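Local coordinates for malonyl CoA-acyl carrier protein transacylase (Synechocystis sp. PCC 6803 substr. Kazusa, PDB 4RR5) that transfers the malonyl group from malonyl-CoA to holo-acyl carrier protein, a step of fatty acid biosynthesis, at residues Q108-A120 and M192-C206. Numbering follows the deposited sequence.
Sequences QLVKQRSEVMASA and MAQPSQSFAQTLTAC. With ACT (acetate ion), chain B.
F199 and R113 each hold CG anti to the backbone N (chi1 173° and -178°), which lays the F199 ring against the base of the R113 chain. R113 CB makes a CH-pi contact over one face of the ring, 4.2 Å from its centroid. The ring is a knob in a hole formed by L109, Q112, R113 and V116. Q112 CD lies in the ring plane at its edge. The extended Q112 chain then reaches T202, where Q112 NE2 donates to T202 OG1 at 3.0 Å, nearly in the amide plane. With an alanine in place of Q112, T202 OG1 would probably lose this donor and the F199 edge would be less covered.

Segment 108-119 of helix 103-119 and helix 193-204 pack almost antiparallel at 161°, their axes coming within 9.6 Å. They belong to the acyl transferase domain of the FabD family. R113 runs on from this interface toward the probable active site. R113 NH1 donates to O of an acetate ion, probably from the crystallisation liquor, at 3.1 Å. NH2 is hydrogen-bonded to Q237 OE1 and to OG of S88, probably the catalytic serine. M117 SD lies over one guanidinium face, offset toward the rim.

At one end of the interface, V116 CG1 meets P195 CB at 3.5 Å, and A120 CB touches P195 CG at 3.6 Å. At the other, L109 CD2 meets L203 CD2 at 3.8 Å, the two side chains crossing at about a right angle.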
loop_
_atom_site.group_PDB
_atom_site.type_symbol
_atom_site.label_atom_id
_atom_site.label_comp_id
_atom_site.label_asym_id
_atom_site.label_seq_id
_atom_site.Cartn_x
_atom_site.Cartn_y
_atom_site.Cartn_z
ATOM N N GLN A 108 -2.562 4.931 -14.607
ATOM C CA GLN A 108 -2.790 3.875 -15.591
ATOM C C GLN A 108 -2.244 2.521 -15.098
ATOM O O GLN A 108 -2.916 1.491 -15.231
ATOM C CB GLN A 108 -2.180 4.246 -16.945
ATOM C CG GLN A 108 -2.651 3.335 -18.099
ATOM C CD GLN A 108 -4.186 3.259 -18.255
ATOM O OE1 GLN A 108 -4.755 2.169 -18.392
ATOM N NE2 GLN A 108 -4.846 4.414 -18.261
ATOM N N LEU A 109 -1.053 2.528 -14.498
ATOM C CA LEU A 109 -0.507 1.318 -13.880
ATOM C C LEU A 109 -1.415 0.767 -12.788
ATOM O O LEU A 109 -1.714 -0.428 -12.757
ATOM C CB LEU A 109 0.888 1.589 -13.306
ATOM C CG LEU A 109 1.938 1.852 -14.381
ATOM C CD1 LEU A 109 3.216 2.358 -13.774
ATOM C CD2 LEU A 109 2.169 0.557 -15.150
ATOM N N VAL A 110 -1.860 1.642 -11.890
ATOM C CA VAL A 110 -2.705 1.224 -10.791
ATOM C C VAL A 110 -4.012 0.641 -11.314
ATOM O O VAL A 110 -4.495 -0.393 -10.830
ATOM C CB VAL A 110 -2.970 2.390 -9.864
ATOM C CG1 VAL A 110 -4.153 2.089 -8.946
ATOM C CG2 VAL A 110 -1.704 2.700 -9.066
ATOM N N LYS A 111 -4.562 1.288 -12.334
ATOM C CA LYS A 111 -5.811 0.846 -12.937
ATOM C C LYS A 111 -5.685 -0.569 -13.462
ATOM O O LYS A 111 -6.552 -1.409 -13.227
ATOM C CB LYS A 111 -6.208 1.798 -14.055
ATOM C CG LYS A 111 -7.486 1.488 -14.788
ATOM C CD LYS A 111 -7.699 2.609 -15.817
ATOM C CE LYS A 111 -9.024 2.503 -16.532
ATOM N NZ LYS A 111 -9.018 1.343 -17.450
ATOM N N GLN A 112 -4.594 -0.835 -14.170
ATOM C CA GLN A 112 -4.378 -2.161 -14.727
ATOM C C GLN A 112 -4.096 -3.149 -13.610
ATOM O O GLN A 112 -4.671 -4.236 -13.586
ATOM C CB GLN A 112 -3.236 -2.161 -15.741
ATOM C CG GLN A 112 -2.969 -3.534 -16.345
ATOM C CD GLN A 112 -1.952 -3.484 -17.473
ATOM O OE1 GLN A 112 -1.650 -2.407 -17.992
ATOM N NE2 GLN A 112 -1.416 -4.651 -17.857
ATOM N N ARG A 113 -3.233 -2.751 -12.678
ATOM C CA ARG A 113 -2.854 -3.605 -11.562
ATOM C C ARG A 113 -4.081 -4.108 -10.821
ATOM O O ARG A 113 -4.191 -5.307 -10.518
ATOM C CB ARG A 113 -1.947 -2.854 -10.595
ATOM C CG ARG A 113 -1.463 -3.687 -9.437
ATOM C CD ARG A 113 -1.113 -2.786 -8.274
ATOM N NE ARG A 113 -0.187 -3.408 -7.335
ATOM C CZ ARG A 113 -0.452 -3.603 -6.047
ATOM N NH1 ARG A 113 -1.611 -3.219 -5.538
ATOM N NH2 ARG A 113 0.453 -4.165 -5.258
ATOM N N SER A 114 -5.001 -3.181 -10.541
ATOM C CA SER A 114 -6.190 -3.471 -9.748
ATOM C C SER A 114 -7.206 -4.289 -10.539
ATOM O O SER A 114 -8.006 -5.023 -9.950
ATOM C CB SER A 114 -6.838 -2.172 -9.236
ATOM O OG SER A 114 -7.315 -1.352 -10.299
ATOM N N GLU A 115 -7.179 -4.176 -11.864
ATOM C CA GLU A 115 -8.047 -5.018 -12.686
ATOM C C GLU A 115 -7.593 -6.470 -12.666
ATOM O O GLU A 115 -8.404 -7.380 -12.465
ATOM C CB GLU A 115 -8.105 -4.504 -14.121
ATOM C CG GLU A 115 -9.127 -3.410 -14.289
ATOM C CD GLU A 115 -8.936 -2.651 -15.565
ATOM O OE1 GLU A 115 -8.296 -3.205 -16.489
ATOM O OE2 GLU A 115 -9.415 -1.501 -15.632
ATOM N N VAL A 116 -6.296 -6.661 -12.893
ATOM C CA VAL A 116 -5.638 -7.951 -12.791
ATOM C C VAL A 116 -6.006 -8.664 -11.494
ATOM O O VAL A 116 -6.483 -9.795 -11.520
ATOM C CB VAL A 116 -4.092 -7.788 -12.856
ATOM C CG1 VAL A 116 -3.395 -9.036 -12.355
ATOM C CG2 VAL A 116 -3.628 -7.412 -14.266
ATOM N N MET A 117 -5.801 -7.989 -10.361
ATOM C CA MET A 117 -6.011 -8.603 -9.051
ATOM C C MET A 117 -7.490 -8.864 -8.782
ATOM O O MET A 117 -7.844 -9.861 -8.149
ATOM C CB MET A 117 -5.408 -7.727 -7.949
ATOM C CG MET A 117 -3.919 -7.508 -8.130
ATOM S SD MET A 117 -3.211 -6.326 -6.979
ATOM C CE MET A 117 -3.847 -7.005 -5.462
ATOM N N ALA A 118 -8.349 -7.976 -9.279
ATOM C CA ALA A 118 -9.795 -8.158 -9.158
ATOM C C ALA A 118 -10.286 -9.391 -9.925
ATOM O O ALA A 118 -11.192 -10.078 -9.475
ATOM C CB ALA A 118 -10.530 -6.915 -9.639
ATOM N N SER A 119 -9.680 -9.659 -11.081
ATOM C CA SER A 119 -10.042 -10.809 -11.904
ATOM C C SER A 119 -9.279 -12.053 -11.490
ATOM O O SER A 119 -9.591 -13.159 -11.929
ATOM C CB SER A 119 -9.767 -10.529 -13.378
ATOM O OG SER A 119 -10.418 -9.351 -13.796
ATOM N N ALA A 120 -8.265 -11.867 -10.655
ATOM C CA ALA A 120 -7.426 -12.979 -10.234
ATOM C C ALA A 120 -7.921 -13.521 -8.921
ATOM O O ALA A 120 -7.156 -13.633 -7.961
ATOM C CB ALA A 120 -5.975 -12.552 -10.111
ATOM N N MET A 192 -0.521 -15.330 -7.740
ATOM C CA MET A 192 -0.656 -14.164 -8.617
ATOM C C MET A 192 0.246 -14.260 -9.844
ATOM O O MET A 192 0.250 -13.348 -10.670
ATOM C CB MET A 192 -0.339 -12.858 -7.867
ATOM C CG MET A 192 -1.334 -12.451 -6.786
ATOM S SD MET A 192 -3.025 -12.341 -7.382
ATOM C CE MET A 192 -3.657 -13.888 -6.756
ATOM N N ALA A 193 0.988 -15.362 -9.961
ATOM C CA ALA A 193 1.990 -15.525 -11.016
ATOM C C ALA A 193 1.478 -15.159 -12.410
ATOM O O ALA A 193 1.948 -14.185 -12.992
ATOM C CB ALA A 193 2.533 -16.957 -11.014
ATOM N N GLN A 194 0.528 -15.920 -12.950
ATOM C CA GLN A 194 0.077 -15.668 -14.319
ATOM C C GLN A 194 -0.542 -14.279 -14.460
ATOM O O GLN A 194 -0.220 -13.566 -15.405
ATOM C CB GLN A 194 -0.912 -16.734 -14.788
ATOM C CG GLN A 194 -0.632 -18.110 -14.237
ATOM C CD GLN A 194 -1.406 -19.180 -14.979
ATOM O OE1 GLN A 194 -2.148 -18.875 -15.916
ATOM N NE2 GLN A 194 -1.244 -20.440 -14.563
ATOM N N PRO A 195 -1.429 -13.886 -13.526
ATOM C CA PRO A 195 -1.829 -12.476 -13.490
ATOM C C PRO A 195 -0.654 -11.495 -13.382
ATOM O O PRO A 195 -0.607 -10.519 -14.123
ATOM C CB PRO A 195 -2.700 -12.415 -12.238
ATOM C CG PRO A 195 -3.348 -13.753 -12.202
ATOM C CD PRO A 195 -2.280 -14.703 -12.637
ATOM N N SER A 196 0.285 -11.752 -12.477
ATOM C CA SER A 196 1.435 -10.868 -12.318
ATOM C C SER A 196 2.376 -10.846 -13.529
ATOM O O SER A 196 3.194 -9.934 -13.643
ATOM C CB SER A 196 2.246 -11.258 -11.077
ATOM O OG SER A 196 3.623 -10.931 -11.227
ATOM N N GLN A 197 2.287 -11.828 -14.427
ATOM C CA GLN A 197 3.256 -11.885 -15.520
ATOM C C GLN A 197 2.786 -11.118 -16.769
ATOM O O GLN A 197 3.613 -10.630 -17.536
ATOM C CB GLN A 197 3.612 -13.346 -15.846
ATOM C CG GLN A 197 2.989 -13.973 -17.089
ATOM C CD GLN A 197 3.526 -15.393 -17.334
ATOM O OE1 GLN A 197 4.679 -15.698 -17.006
ATOM N NE2 GLN A 197 2.682 -16.266 -17.888
ATOM N N SER A 198 1.483 -10.953 -16.961
ATOM C CA SER A 198 1.039 -10.085 -18.057
ATOM C C SER A 198 1.206 -8.588 -17.731
ATOM O O SER A 198 1.593 -7.780 -18.591
ATOM C CB SER A 198 -0.414 -10.369 -18.420
ATOM O OG SER A 198 -0.733 -9.752 -19.662
ATOM N N PHE A 199 0.897 -8.232 -16.488
ATOM C CA PHE A 199 1.069 -6.872 -15.986
ATOM C C PHE A 199 2.546 -6.466 -15.987
ATOM O O PHE A 199 2.878 -5.306 -16.241
ATOM C CB PHE A 199 0.464 -6.765 -14.573
ATOM C CG PHE A 199 0.723 -5.450 -13.883
ATOM C CD1 PHE A 199 0.240 -4.259 -14.410
ATOM C CD2 PHE A 199 1.435 -5.414 -12.690
ATOM C CE1 PHE A 199 0.476 -3.046 -13.766
ATOM C CE2 PHE A 199 1.669 -4.216 -12.041
ATOM C CZ PHE A 199 1.187 -3.022 -12.581
ATOM N N ALA A 200 3.426 -7.430 -15.713
ATOM C CA ALA A 200 4.877 -7.207 -15.743
ATOM C C ALA A 200 5.376 -6.825 -17.129
ATOM O O ALA A 200 6.269 -5.992 -17.259
ATOM C CB ALA A 200 5.619 -8.442 -15.252
ATOM N N GLN A 201 4.820 -7.465 -18.155
ATOM C CA GLN A 201 5.090 -7.075 -19.534
ATOM C C GLN A 201 4.797 -5.578 -19.699
ATOM O O GLN A 201 5.635 -4.827 -20.190
ATOM C CB GLN A 201 4.266 -7.926 -20.518
ATOM C CG GLN A 201 4.997 -9.189 -21.018
ATOM C CD GLN A 201 4.062 -10.300 -21.532
ATOM O OE1 GLN A 201 2.911 -10.052 -21.899
ATOM N NE2 GLN A 201 4.568 -11.534 -21.553
ATOM N N THR A 202 3.621 -5.144 -19.253
ATOM C CA THR A 202 3.269 -3.720 -19.243
ATOM C C THR A 202 4.263 -2.851 -18.452
ATOM O O THR A 202 4.673 -1.767 -18.906
ATOM C CB THR A 202 1.850 -3.517 -18.656
ATOM O OG1 THR A 202 0.866 -3.918 -19.620
ATOM C CG2 THR A 202 1.621 -2.057 -18.249
ATOM N N LEU A 203 4.647 -3.324 -17.268
ATOM C CA LEU A 203 5.517 -2.544 -16.390
ATOM C C LEU A 203 6.915 -2.331 -16.965
ATOM O O LEU A 203 7.442 -1.216 -16.905
ATOM C CB LEU A 203 5.627 -3.203 -15.015
ATOM C CG LEU A 203 4.863 -2.533 -13.869
ATOM C CD1 LEU A 203 5.086 -3.254 -12.537
ATOM C CD2 LEU A 203 5.243 -1.073 -13.748
ATOM N N THR A 204 7.523 -3.384 -17.514
ATOM C CA THR A 204 8.884 -3.270 -18.058
ATOM C C THR A 204 9.007 -2.275 -19.219
ATOM O O THR A 204 10.080 -1.703 -19.406
ATOM C CB THR A 204 9.447 -4.650 -18.514
ATOM O OG1 THR A 204 8.372 -5.530 -18.845
ATOM C CG2 THR A 204 10.289 -5.294 -17.424
ATOM N N ALA A 205 7.922 -2.052 -19.971
ATOM C CA ALA A 205 7.922 -1.122 -21.114
ATOM C C ALA A 205 7.805 0.323 -20.675
ATOM O O ALA A 205 7.799 1.241 -21.495
ATOM C CB ALA A 205 6.798 -1.446 -22.068
ATOM N N CYS A 206 7.693 0.518 -19.372
ATOM C CA CYS A 206 7.476 1.833 -18.819
ATOM C C CYS A 206 8.814 2.356 -18.330
ATOM O O CYS A 206 9.499 1.670 -17.579
ATOM C CB CYS A 206 6.433 1.755 -17.694
ATOM S SG CYS A 206 6.083 3.316 -16.881
HETATM C C ACT B . -3.441 -5.248 -2.486
HETATM O O ACT B . -2.740 -4.258 -2.855
HETATM O OXT ACT B . -4.664 -5.230 -2.788
HETATM C CH3 ACT B . -2.877 -6.413 -1.711
#